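Local coordinates for protein SPD1 nuclease (PDB 2XGR) that is an extracellular, prophage-encoded endonuclease of Streptococcus pyogenes that cleaves DNA, probably with a bound metal ion, and belongs to the His-Me finger nucleases, at residues I78-R83 with S169-H174; Y35-H40 with R214-K219; H40-Y45 with E209-R214; K182-Y187 with Q196-Y201. All coordinates share one frame; numbering follows the deposited sequence. Where two conformers were deposited one is given.

Overall arrangement
Contact 4 lies nearest the centre of the chain and is the regular hairpin of the main antiparallel sheet, with five backbone hydrogen bonds and an apolar face. Contact 3 pairs strand 39-46 with strand 209-214 in the same sheet, but irregularly toward Y45, where side-chain bonds add to the backbone ones. Contact 2 continues that pairing through the shared residues H40 and R214 until it frays into surface loops. Contact 1 is buried and of another kind: the last turn of helix 160-173 meets strand 76-80 through leucines and the residues after it through bridging waters. W170 in that turn and H174 just after it pack against H40, tying contact 1 to contacts 2 and 3.

Contact 1: I78-R83 with S169-H174; sequences IQLQDR and SWLALH
L80 and L171 supply the apolar part of this contact, where strand 76-80 meets the last turn of helix 160-173. The two side chains cross at about a right angle, L80 CG lying 4.1 Å from L171 CD1. The other branch of the helix leucine, L171 CD2, sits 3.8 Å from the backbone oxygen L80 O. L179 of strand 178-186 packs on both leucines.

Beyond them D82 packs on the helix end by van der Waals contact. D82 CB rests 3.6 Å from L171 O, and with CG anti to the backbone N (chi1 177°) the carboxylate swings alongside the helix, D82 OD1 reaching 3.7 Å from A172 CA.

Two waters bridge the segments. Water 1 accepts from D82 N at 2.9 Å and probably donates to H174 O, while water 2 donates to A172 O at 2.8 Å but only weakly to D82 OD2. Just past the helix, H174 ND1 bonds back to W170 O at 2.9 Å, in the ring plane, which helps set the rotation of the imidazole.

The polar link is thus indirect: the carboxylate lies beside the carbonyl end of a helix, a setting that would by itself disfavour its charge and may be partly offset by the weak water bond and a long, weak ion pair to K87.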
# COMPACT_ATOMS: atom_id res chain seq x y z
N ILE A 78 3.36 -1.97 -7.60
CA ILE A 78 4.77 -1.63 -7.85
C ILE A 78 5.66 -2.84 -7.58
O ILE A 78 5.34 -3.71 -6.75
CB ILE A 78 5.15 -0.39 -6.99
CG1 ILE A 78 6.47 0.27 -7.45
CG2 ILE A 78 5.18 -0.73 -5.45
CD1 ILE A 78 6.67 1.70 -6.78
N GLN A 79 6.81 -2.87 -8.25
CA GLN A 79 7.82 -3.85 -7.87
C GLN A 79 9.15 -3.09 -7.91
O GLN A 79 9.48 -2.47 -8.94
CB GLN A 79 7.73 -5.07 -8.81
CG GLN A 79 8.61 -6.22 -8.28
CD GLN A 79 8.52 -7.44 -9.13
OE1 GLN A 79 9.50 -7.76 -9.83
NE2 GLN A 79 7.35 -8.11 -9.12
N LEU A 80 9.80 -2.96 -6.75
CA LEU A 80 10.96 -2.01 -6.68
C LEU A 80 12.00 -2.51 -5.70
O LEU A 80 11.70 -3.36 -4.81
CB LEU A 80 10.47 -0.56 -6.32
CG LEU A 80 10.22 -0.30 -4.81
CD1 LEU A 80 10.23 1.21 -4.47
CD2 LEU A 80 8.83 -1.00 -4.33
N GLN A 81 13.21 -1.93 -5.83
CA GLN A 81 14.20 -1.95 -4.74
C GLN A 81 14.33 -0.61 -4.05
O GLN A 81 13.89 0.42 -4.55
CB GLN A 81 15.60 -2.37 -5.31
CG GLN A 81 15.56 -3.71 -6.09
CD GLN A 81 16.95 -3.99 -6.66
OE1 GLN A 81 17.46 -3.18 -7.41
NE2 GLN A 81 17.53 -5.12 -6.32
N ASP A 82 15.07 -0.63 -2.94
CA ASP A 82 15.30 0.57 -2.14
C ASP A 82 15.88 1.67 -3.04
O ASP A 82 15.43 2.83 -2.96
CB ASP A 82 16.31 0.27 -1.04
CG ASP A 82 16.65 1.52 -0.21
OD1 ASP A 82 15.81 2.04 0.48
OD2 ASP A 82 17.76 2.01 -0.32
N ARG A 83 16.71 1.26 -4.01
CA ARG A 83 17.41 2.27 -4.85
C ARG A 83 16.48 3.07 -5.74
O ARG A 83 16.86 4.12 -6.29
CB ARG A 83 18.47 1.63 -5.76
CG ARG A 83 17.93 0.70 -6.84
CD ARG A 83 19.07 -0.16 -7.39
NE ARG A 83 19.56 -1.10 -6.35
CZ ARG A 83 20.50 -2.03 -6.53
NH1 ARG A 83 21.13 -2.12 -7.69
NH2 ARG A 83 20.84 -2.86 -5.54
N SER A 169 11.58 0.10 5.57
CA SER A 169 12.71 -0.37 6.41
C SER A 169 13.26 -1.70 5.98
O SER A 169 14.47 -1.86 5.86
CB SER A 169 12.29 -0.46 7.87
OG SER A 169 13.40 -0.96 8.61
N TRP A 170 12.38 -2.60 5.58
CA TRP A 170 12.75 -3.89 5.06
C TRP A 170 13.53 -3.71 3.78
O TRP A 170 14.57 -4.39 3.57
CB TRP A 170 11.49 -4.76 4.82
CG TRP A 170 11.85 -6.16 4.36
CD1 TRP A 170 12.26 -7.23 5.14
CD2 TRP A 170 11.96 -6.57 3.02
NE1 TRP A 170 12.56 -8.31 4.32
CE2 TRP A 170 12.37 -7.93 3.02
CE3 TRP A 170 11.70 -5.93 1.80
CZ2 TRP A 170 12.47 -8.65 1.84
CZ3 TRP A 170 11.81 -6.63 0.64
CH2 TRP A 170 12.24 -7.97 0.65
N LEU A 171 13.02 -2.86 2.86
CA LEU A 171 13.74 -2.62 1.63
C LEU A 171 15.14 -2.08 1.88
O LEU A 171 16.11 -2.54 1.24
CB LEU A 171 12.98 -1.62 0.76
CG LEU A 171 11.89 -2.18 -0.09
CD1 LEU A 171 11.20 -1.00 -0.86
CD2 LEU A 171 12.44 -3.29 -1.12
N ALA A 172 15.26 -1.13 2.80
CA ALA A 172 16.56 -0.48 3.06
C ALA A 172 17.57 -1.52 3.66
O ALA A 172 18.80 -1.47 3.39
CB ALA A 172 16.39 0.66 4.04
N LEU A 173 17.04 -2.47 4.45
CA LEU A 173 17.89 -3.50 5.07
C LEU A 173 18.29 -4.56 4.10
O LEU A 173 19.22 -5.33 4.36
CB LEU A 173 17.13 -4.17 6.23
CG LEU A 173 17.07 -3.25 7.46
CD1 LEU A 173 15.99 -3.78 8.44
CD2 LEU A 173 18.49 -3.19 8.14
N HIS A 174 17.58 -4.66 2.98
CA HIS A 174 17.83 -5.73 2.01
C HIS A 174 17.96 -5.15 0.59
O HIS A 174 17.07 -5.38 -0.26
CB HIS A 174 16.68 -6.78 2.02
CG HIS A 174 16.48 -7.45 3.36
ND1 HIS A 174 15.64 -6.93 4.32
CD2 HIS A 174 17.12 -8.49 3.94
CE1 HIS A 174 15.77 -7.62 5.45
NE2 HIS A 174 16.66 -8.58 5.24
O HOH W 1 15.78 -3.21 -1.78
O HOH W 2 19.81 0.55 1.82

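Contact 2: Y35-H40 with R214-K219; sequences YPNVSH and RLNSNK
R214 O takes a hydrogen bond from S39 N at 3.1 Å, in the carbonyl plane, and a weaker CA-H...O contact from V38 CA at 3.3 Å. The return bond, R214 N to S39 O, is shorter and straighter, 2.8 Å with an N-H...O angle of 173°. The S39 and R214 side chains lie on one face of the sheet, S39 OG 3.8 Å from R214 CB, and the arginine then bends at chi2 and carries its guanidinium away.

S39 with R214 is an antiparallel hydrogen-bonded pair, where the pairing of strands 39-46 and 209-214 gives way to loops. On one side the chain arrives through a type II beta turn from Y35 to V38. N37 holds the third position of that turn with the positive phi expected there, and N216 has the same left-handed backbone conformation.

These two asparagines touch just beyond the S39-R214 pair. N37 CB lies 3.6 Å from N216 CG, the amide planes turned 54° apart, and N37 O sits 3.5 Å from N216 CB. The apolar part is smaller: V38 CG1 meets L215 CD2 at 4.0 Å. With CG of L215 beside the backbone N (chi1 -53°), CD2 comes back toward V38 although CB points away; the side chain also packs on L167 of helix 160-173. Further on, an ST turn forms as S217 OG accepts from K219 N. Both carboxylate oxygens of E220 hold this loop, OE2 accepting from L215 N and OE1 from S217 N.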
# COMPACT_ATOMS: atom_id res chain seq x y z
N TYR A 35 12.35 -1.08 12.83
CA TYR A 35 11.16 -1.25 13.67
C TYR A 35 11.35 -2.63 14.32
O TYR A 35 11.96 -3.50 13.75
CB TYR A 35 9.89 -1.23 12.78
CG TYR A 35 9.60 0.15 12.21
CD1 TYR A 35 8.78 1.03 12.90
CD2 TYR A 35 10.16 0.55 11.00
CE1 TYR A 35 8.55 2.32 12.44
CE2 TYR A 35 9.89 1.82 10.48
CZ TYR A 35 9.10 2.69 11.22
OH TYR A 35 8.85 3.97 10.75
N PRO A 36 10.79 -2.82 15.52
CA PRO A 36 10.82 -4.14 16.14
C PRO A 36 10.05 -5.18 15.30
O PRO A 36 8.93 -4.91 14.82
CB PRO A 36 10.13 -3.90 17.51
CG PRO A 36 9.21 -2.76 17.27
CD PRO A 36 9.98 -1.86 16.31
N ASN A 37 10.65 -6.35 15.15
CA ASN A 37 9.89 -7.51 14.68
C ASN A 37 9.41 -7.35 13.26
O ASN A 37 8.36 -7.90 12.87
CB ASN A 37 8.73 -7.81 15.64
CG ASN A 37 9.24 -8.20 17.03
OD1 ASN A 37 8.76 -7.68 18.03
ND2 ASN A 37 10.27 -9.03 17.06
N VAL A 38 10.21 -6.69 12.46
CA VAL A 38 10.01 -6.73 11.02
C VAL A 38 11.02 -7.71 10.42
O VAL A 38 12.22 -7.60 10.65
CB VAL A 38 10.11 -5.32 10.39
CG1 VAL A 38 10.20 -5.43 8.85
CG2 VAL A 38 8.93 -4.46 10.88
N SER A 39 10.54 -8.71 9.69
CA SER A 39 11.45 -9.78 9.26
C SER A 39 10.89 -10.36 7.98
O SER A 39 9.80 -9.95 7.52
CB SER A 39 11.50 -10.88 10.38
OG SER A 39 10.21 -11.54 10.49
N HIS A 40 11.57 -11.38 7.43
CA HIS A 40 10.99 -12.15 6.32
C HIS A 40 11.46 -13.58 6.48
O HIS A 40 12.45 -13.80 7.16
CB HIS A 40 11.45 -11.60 4.95
CG HIS A 40 12.91 -11.73 4.66
ND1 HIS A 40 13.47 -12.83 4.04
CD2 HIS A 40 13.91 -10.83 4.78
CE1 HIS A 40 14.77 -12.63 3.86
NE2 HIS A 40 15.07 -11.44 4.34
N ARG A 214 7.00 -10.02 7.32
CA ARG A 214 6.16 -9.84 8.51
C ARG A 214 6.38 -8.47 9.10
O ARG A 214 7.51 -8.07 9.32
CB ARG A 214 6.52 -10.91 9.60
CG ARG A 214 6.58 -12.34 8.99
CD ARG A 214 5.45 -13.32 9.34
NE ARG A 214 5.88 -14.65 8.87
CZ ARG A 214 5.22 -15.42 7.99
NH1 ARG A 214 4.02 -15.05 7.56
NH2 ARG A 214 5.76 -16.57 7.58
N LEU A 215 5.31 -7.71 9.14
CA LEU A 215 5.35 -6.36 9.69
C LEU A 215 4.81 -6.24 11.11
O LEU A 215 4.78 -5.12 11.65
CB LEU A 215 4.59 -5.41 8.76
CG LEU A 215 5.05 -5.48 7.29
CD1 LEU A 215 4.28 -4.39 6.47
CD2 LEU A 215 6.54 -5.27 7.21
N ASN A 216 4.56 -7.39 11.75
CA ASN A 216 4.13 -7.45 13.16
C ASN A 216 2.76 -6.86 13.49
O ASN A 216 2.52 -6.35 14.57
CB ASN A 216 5.23 -6.92 14.12
CG ASN A 216 5.15 -7.59 15.46
OD1 ASN A 216 5.08 -8.83 15.49
ND2 ASN A 216 5.20 -6.81 16.58
N SER A 217 1.82 -6.93 12.54
CA SER A 217 0.48 -6.46 12.81
C SER A 217 -0.44 -7.69 12.96
O SER A 217 -0.35 -8.61 12.12
CB SER A 217 0.09 -5.67 11.55
OG SER A 217 -1.25 -5.62 11.41
N ASN A 218 -1.52 -7.54 13.71
CA ASN A 218 -2.50 -8.64 13.82
C ASN A 218 -3.43 -8.76 12.58
O ASN A 218 -4.23 -9.69 12.52
CB ASN A 218 -3.42 -8.41 15.04
CG ASN A 218 -2.70 -8.52 16.33
OD1 ASN A 218 -1.76 -9.32 16.49
ND2 ASN A 218 -3.08 -7.67 17.27
N LYS A 219 -3.23 -7.90 11.58
CA LYS A 219 -4.09 -7.85 10.41
C LYS A 219 -3.50 -8.61 9.20
O LYS A 219 -4.15 -8.67 8.17
CB LYS A 219 -4.33 -6.38 10.01
CG LYS A 219 -5.08 -5.59 11.04
CD LYS A 219 -5.50 -4.22 10.47
CE LYS A 219 -6.00 -3.32 11.57
NZ LYS A 219 -7.36 -3.86 11.87

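Contact 3: H40-Y45 with E209-R214; sequences HANTHY and ELLTIR
T43 and L210 form the tight polar centre of this contact. L210 O accepts from T43 N at 2.9 Å and from T43 OG1 at 2.8 Å. The hydroxyl reaches it because T43 OG1 lies between the backbone N and the carbonyl carbon (chi1 68°), and it also accepts from Y45 N in an ST turn. T43 CG2 is pressed to 3.2 Å from T212 OG1, whose own bond goes to G226 O.

On the face opposite A41 and T212, L211 is a wedge between two side chains: its CD1 lies over one face of the H40 ring, and its CD2 touches N42 CG at 3.6 Å. H40 ND1 is buried with no partner in the model. W170 packs on L211 and meets the H40 ring with the planes at about 90°.

The H44 end is looser and more exposed. The bond from H44 ND1 to E209 OE1 is weak at 3.3 Å; water 3 joins E209 OE2 to H44 O. N42 OD1 takes H44 N in an Asx turn.

Regular pairing, A41 with T212, ends here: L210 O takes T43 N but L210 N bonds Y45 O, with H44 between them at positive phi, a bulge-like irregularity of an antiparallel edge strand.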
# COMPACT_ATOMS: atom_id res chain seq x y z
N HIS A 40 11.57 -11.38 7.43
CA HIS A 40 10.99 -12.15 6.32
C HIS A 40 11.46 -13.58 6.48
O HIS A 40 12.45 -13.80 7.16
CB HIS A 40 11.45 -11.60 4.95
CG HIS A 40 12.91 -11.73 4.66
ND1 HIS A 40 13.47 -12.83 4.04
CD2 HIS A 40 13.91 -10.83 4.78
CE1 HIS A 40 14.77 -12.63 3.86
NE2 HIS A 40 15.07 -11.44 4.34
N ALA A 41 10.81 -14.49 5.76
CA ALA A 41 11.26 -15.86 5.67
C ALA A 41 11.26 -16.26 4.20
O ALA A 41 10.31 -15.94 3.42
CB ALA A 41 10.30 -16.74 6.53
N ASN A 42 12.30 -16.99 3.76
CA ASN A 42 12.23 -17.50 2.39
C ASN A 42 11.23 -18.64 2.24
O ASN A 42 11.37 -19.66 2.88
CB ASN A 42 13.62 -17.99 1.91
CG ASN A 42 13.73 -18.06 0.38
OD1 ASN A 42 12.75 -18.26 -0.36
ND2 ASN A 42 14.96 -17.84 -0.12
N THR A 43 10.25 -18.49 1.36
CA THR A 43 9.31 -19.58 1.12
C THR A 43 9.90 -20.69 0.22
O THR A 43 9.32 -21.78 0.10
CB THR A 43 8.04 -19.09 0.47
OG1 THR A 43 8.36 -18.67 -0.86
CG2 THR A 43 7.44 -17.93 1.28
N HIS A 44 10.94 -20.34 -0.51
CA HIS A 44 11.43 -21.19 -1.62
C HIS A 44 10.42 -21.47 -2.73
O HIS A 44 10.65 -22.36 -3.54
CB HIS A 44 12.06 -22.50 -1.07
CG HIS A 44 13.10 -22.24 -0.04
ND1 HIS A 44 14.33 -21.70 -0.34
CD2 HIS A 44 13.07 -22.37 1.30
CE1 HIS A 44 15.00 -21.49 0.78
NE2 HIS A 44 14.27 -21.91 1.79
N TYR A 45 9.33 -20.70 -2.84
CA TYR A 45 8.50 -20.73 -4.05
C TYR A 45 9.06 -19.76 -5.09
O TYR A 45 9.40 -18.64 -4.74
CB TYR A 45 7.11 -20.23 -3.73
CG TYR A 45 6.28 -21.15 -2.89
CD1 TYR A 45 6.05 -22.47 -3.32
CD2 TYR A 45 5.66 -20.70 -1.72
CE1 TYR A 45 5.25 -23.34 -2.57
CE2 TYR A 45 4.87 -21.57 -0.95
CZ TYR A 45 4.65 -22.89 -1.40
OH TYR A 45 3.85 -23.76 -0.68
N GLU A 209 12.76 -15.97 -5.84
CA GLU A 209 11.98 -16.71 -4.86
C GLU A 209 11.21 -15.76 -3.94
O GLU A 209 11.73 -14.69 -3.60
CB GLU A 209 12.82 -17.72 -4.03
CG GLU A 209 13.20 -18.94 -4.97
CD GLU A 209 14.06 -20.03 -4.36
OE1 GLU A 209 14.45 -19.97 -3.17
OE2 GLU A 209 14.39 -20.96 -5.13
N LEU A 210 10.01 -16.17 -3.52
CA LEU A 210 9.16 -15.31 -2.67
C LEU A 210 9.65 -15.30 -1.25
O LEU A 210 9.91 -16.38 -0.64
CB LEU A 210 7.73 -15.77 -2.74
CG LEU A 210 7.14 -15.67 -4.13
CD1 LEU A 210 5.66 -16.09 -4.14
CD2 LEU A 210 7.34 -14.19 -4.66
N LEU A 211 9.66 -14.09 -0.65
CA LEU A 211 9.99 -13.95 0.73
C LEU A 211 8.76 -13.41 1.49
O LEU A 211 8.29 -12.33 1.16
CB LEU A 211 11.13 -12.93 0.88
CG LEU A 211 12.32 -13.15 -0.08
CD1 LEU A 211 13.39 -12.02 0.02
CD2 LEU A 211 13.00 -14.53 0.16
N THR A 212 8.26 -14.15 2.46
CA THR A 212 7.08 -13.66 3.20
C THR A 212 7.55 -12.62 4.17
O THR A 212 8.39 -12.89 4.99
CB THR A 212 6.31 -14.77 3.94
OG1 THR A 212 5.93 -15.71 2.99
CG2 THR A 212 5.01 -14.21 4.47
N ILE A 213 6.96 -11.41 4.08
CA ILE A 213 7.43 -10.30 4.92
C ILE A 213 6.46 -10.13 6.10
O ILE A 213 5.25 -10.10 5.90
CB ILE A 213 7.42 -8.99 4.09
CG1 ILE A 213 8.54 -9.03 3.03
CG2 ILE A 213 7.70 -7.77 5.08
CD1 ILE A 213 8.48 -7.96 1.87
N ARG A 214 7.00 -10.02 7.32
CA ARG A 214 6.16 -9.84 8.51
C ARG A 214 6.38 -8.47 9.10
O ARG A 214 7.51 -8.07 9.32
CB ARG A 214 6.52 -10.91 9.60
CG ARG A 214 6.58 -12.34 8.99
CD ARG A 214 5.45 -13.32 9.34
NE ARG A 214 5.88 -14.65 8.87
CZ ARG A 214 5.22 -15.42 7.99
NH1 ARG A 214 4.02 -15.05 7.56
NH2 ARG A 214 5.76 -16.57 7.58
O HOH W 3 12.86 -23.04 -5.58

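Contact 4: K182-Y187 with Q196-Y201; sequences KVTPIY and QIELQY
V183 and I197 make the closest side-chain contact in this antiparallel beta hairpin, which joins strands 178-186 and 196-204 of the main sheet. The contact is diagonal, since V183 pairs with L199 and I197 with P185. V183 CG1, anti to the backbone N (chi1 179°), is turned to within 3.3 Å of I197 CG2, tighter than usual van der Waals contact. Next along the same face, I197 CD1 lies 3.8 Å from P185 CB. P185 belongs to a non-hydrogen-bonded pair, so its lack of an N-H costs no bond between these strands.

The backbones are joined by five hydrogen bonds. K182 with Q200 and T184 with E198 are bonded both ways, E198 N to T184 O being nearly straight (2.8 Å, 171°), and I186 N bonds to Q196 O at 2.9 Å. The other face carries more polar side chains, with I186 among them: I186 CG2 rests 4.0 Å from Q196 OE1, and T184 and E198 lie side by side, pointing the same way.

Second-shell residues position both faces. M160 of helix 160-173 and V138 of strand 137-139 cover I197, V138 also packing on P185; strand 137-139 pairs with strand 119-121 and precedes helix 142-146, consistent with the beta-beta-alpha finger of this clan. Opposite, Q200 NE2 bonds to K52 O, Q196 NE2 to E233 OE2, and K182 makes a cation-pi contact with F75.

Water 4 accepts a weak bond from K182 NZ, and T184 OG1 lies 2.7 Å from that same water.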
# COMPACT_ATOMS: atom_id res chain seq x y z
N LYS A 182 0.98 -4.22 -3.94
CA LYS A 182 -0.21 -3.83 -4.70
C LYS A 182 -1.20 -3.25 -3.71
O LYS A 182 -1.42 -3.85 -2.64
CB LYS A 182 -0.81 -5.09 -5.38
CG LYS A 182 -1.96 -4.66 -6.32
CD LYS A 182 -2.67 -5.92 -6.93
CE LYS A 182 -3.75 -5.48 -7.92
NZ LYS A 182 -4.37 -6.78 -8.42
N VAL A 183 -1.77 -2.09 -4.04
CA VAL A 183 -2.79 -1.46 -3.20
C VAL A 183 -4.07 -1.37 -4.03
O VAL A 183 -4.11 -0.79 -5.12
CB VAL A 183 -2.31 -0.06 -2.70
CG1 VAL A 183 -3.42 0.59 -1.82
CG2 VAL A 183 -0.95 -0.25 -1.91
N THR A 184 -5.12 -1.99 -3.51
CA THR A 184 -6.44 -2.06 -4.26
C THR A 184 -7.58 -1.50 -3.43
O THR A 184 -7.86 -2.02 -2.30
CB THR A 184 -6.78 -3.55 -4.60
OG1 THR A 184 -5.68 -4.21 -5.25
CG2 THR A 184 -8.08 -3.66 -5.41
N PRO A 185 -8.25 -0.44 -3.92
CA PRO A 185 -9.41 0.10 -3.22
C PRO A 185 -10.59 -0.83 -3.49
O PRO A 185 -10.69 -1.36 -4.61
CB PRO A 185 -9.59 1.49 -3.83
CG PRO A 185 -9.04 1.40 -5.29
CD PRO A 185 -7.88 0.34 -5.12
N ILE A 186 -11.42 -1.01 -2.46
CA ILE A 186 -12.60 -1.87 -2.56
C ILE A 186 -13.85 -0.99 -2.48
O ILE A 186 -14.09 -0.32 -1.46
CB ILE A 186 -12.60 -2.90 -1.38
CG1 ILE A 186 -11.25 -3.69 -1.24
CG2 ILE A 186 -13.77 -3.91 -1.51
CD1 ILE A 186 -10.88 -4.44 -2.47
N TYR A 187 -14.69 -1.04 -3.54
CA TYR A 187 -15.87 -0.13 -3.58
C TYR A 187 -17.13 -1.00 -3.47
O TYR A 187 -17.12 -2.20 -3.83
CB TYR A 187 -15.98 0.63 -4.90
CG TYR A 187 -14.75 1.50 -5.23
CD1 TYR A 187 -14.63 2.78 -4.69
CD2 TYR A 187 -13.75 1.00 -6.06
CE1 TYR A 187 -13.50 3.55 -4.98
CE2 TYR A 187 -12.64 1.75 -6.41
CZ TYR A 187 -12.54 3.06 -5.85
OH TYR A 187 -11.42 3.83 -6.18
N GLN A 196 -12.86 0.11 1.90
CA GLN A 196 -11.69 -0.59 2.38
C GLN A 196 -10.55 -0.41 1.39
O GLN A 196 -10.75 -0.14 0.21
CB GLN A 196 -11.92 -2.12 2.54
CG GLN A 196 -13.00 -2.44 3.54
CD GLN A 196 -13.37 -3.89 3.50
OE1 GLN A 196 -13.37 -4.52 2.43
NE2 GLN A 196 -13.64 -4.44 4.67
N ILE A 197 -9.31 -0.57 1.89
CA ILE A 197 -8.16 -0.66 0.97
C ILE A 197 -7.39 -1.93 1.30
O ILE A 197 -7.16 -2.24 2.48
CB ILE A 197 -7.15 0.57 1.25
CG1 ILE A 197 -7.90 1.90 1.11
CG2 ILE A 197 -5.88 0.48 0.34
CD1 ILE A 197 -8.29 2.32 -0.33
N GLU A 198 -7.01 -2.68 0.26
CA GLU A 198 -6.27 -3.93 0.43
C GLU A 198 -4.80 -3.68 0.12
O GLU A 198 -4.49 -3.27 -1.01
CB GLU A 198 -6.77 -4.93 -0.63
CG GLU A 198 -6.10 -6.26 -0.53
CD GLU A 198 -6.38 -7.19 -1.71
OE1 GLU A 198 -7.29 -8.04 -1.56
OE2 GLU A 198 -5.65 -7.15 -2.75
N LEU A 199 -3.88 -3.93 1.08
CA LEU A 199 -2.48 -3.86 0.84
C LEU A 199 -1.97 -5.28 0.67
O LEU A 199 -2.16 -6.09 1.56
CB LEU A 199 -1.77 -3.28 2.12
CG LEU A 199 -1.96 -1.77 2.36
CD1 LEU A 199 -3.42 -1.44 2.83
CD2 LEU A 199 -0.96 -1.29 3.43
N GLN A 200 -1.21 -5.55 -0.39
CA GLN A 200 -0.72 -6.91 -0.68
C GLN A 200 0.78 -6.85 -0.92
O GLN A 200 1.26 -6.05 -1.74
CB GLN A 200 -1.37 -7.43 -2.01
CG GLN A 200 -0.91 -8.83 -2.36
CD GLN A 200 -1.35 -9.15 -3.75
OE1 GLN A 200 -2.52 -9.47 -3.97
NE2 GLN A 200 -0.45 -8.90 -4.73
N TYR A 201 1.56 -7.61 -0.16
CA TYR A 201 3.00 -7.46 -0.32
C TYR A 201 3.75 -8.77 -0.13
O TYR A 201 3.32 -9.67 0.64
CB TYR A 201 3.59 -6.38 0.67
CG TYR A 201 3.11 -6.53 2.09
CD1 TYR A 201 3.75 -7.38 2.99
CD2 TYR A 201 1.99 -5.80 2.54
CE1 TYR A 201 3.33 -7.45 4.36
CE2 TYR A 201 1.57 -5.92 3.92
CZ TYR A 201 2.28 -6.71 4.80
OH TYR A 201 1.83 -6.78 6.11
O HOH W 4 -6.23 -6.80 -5.82
O HOH W 5 -4.02 -5.21 -3.41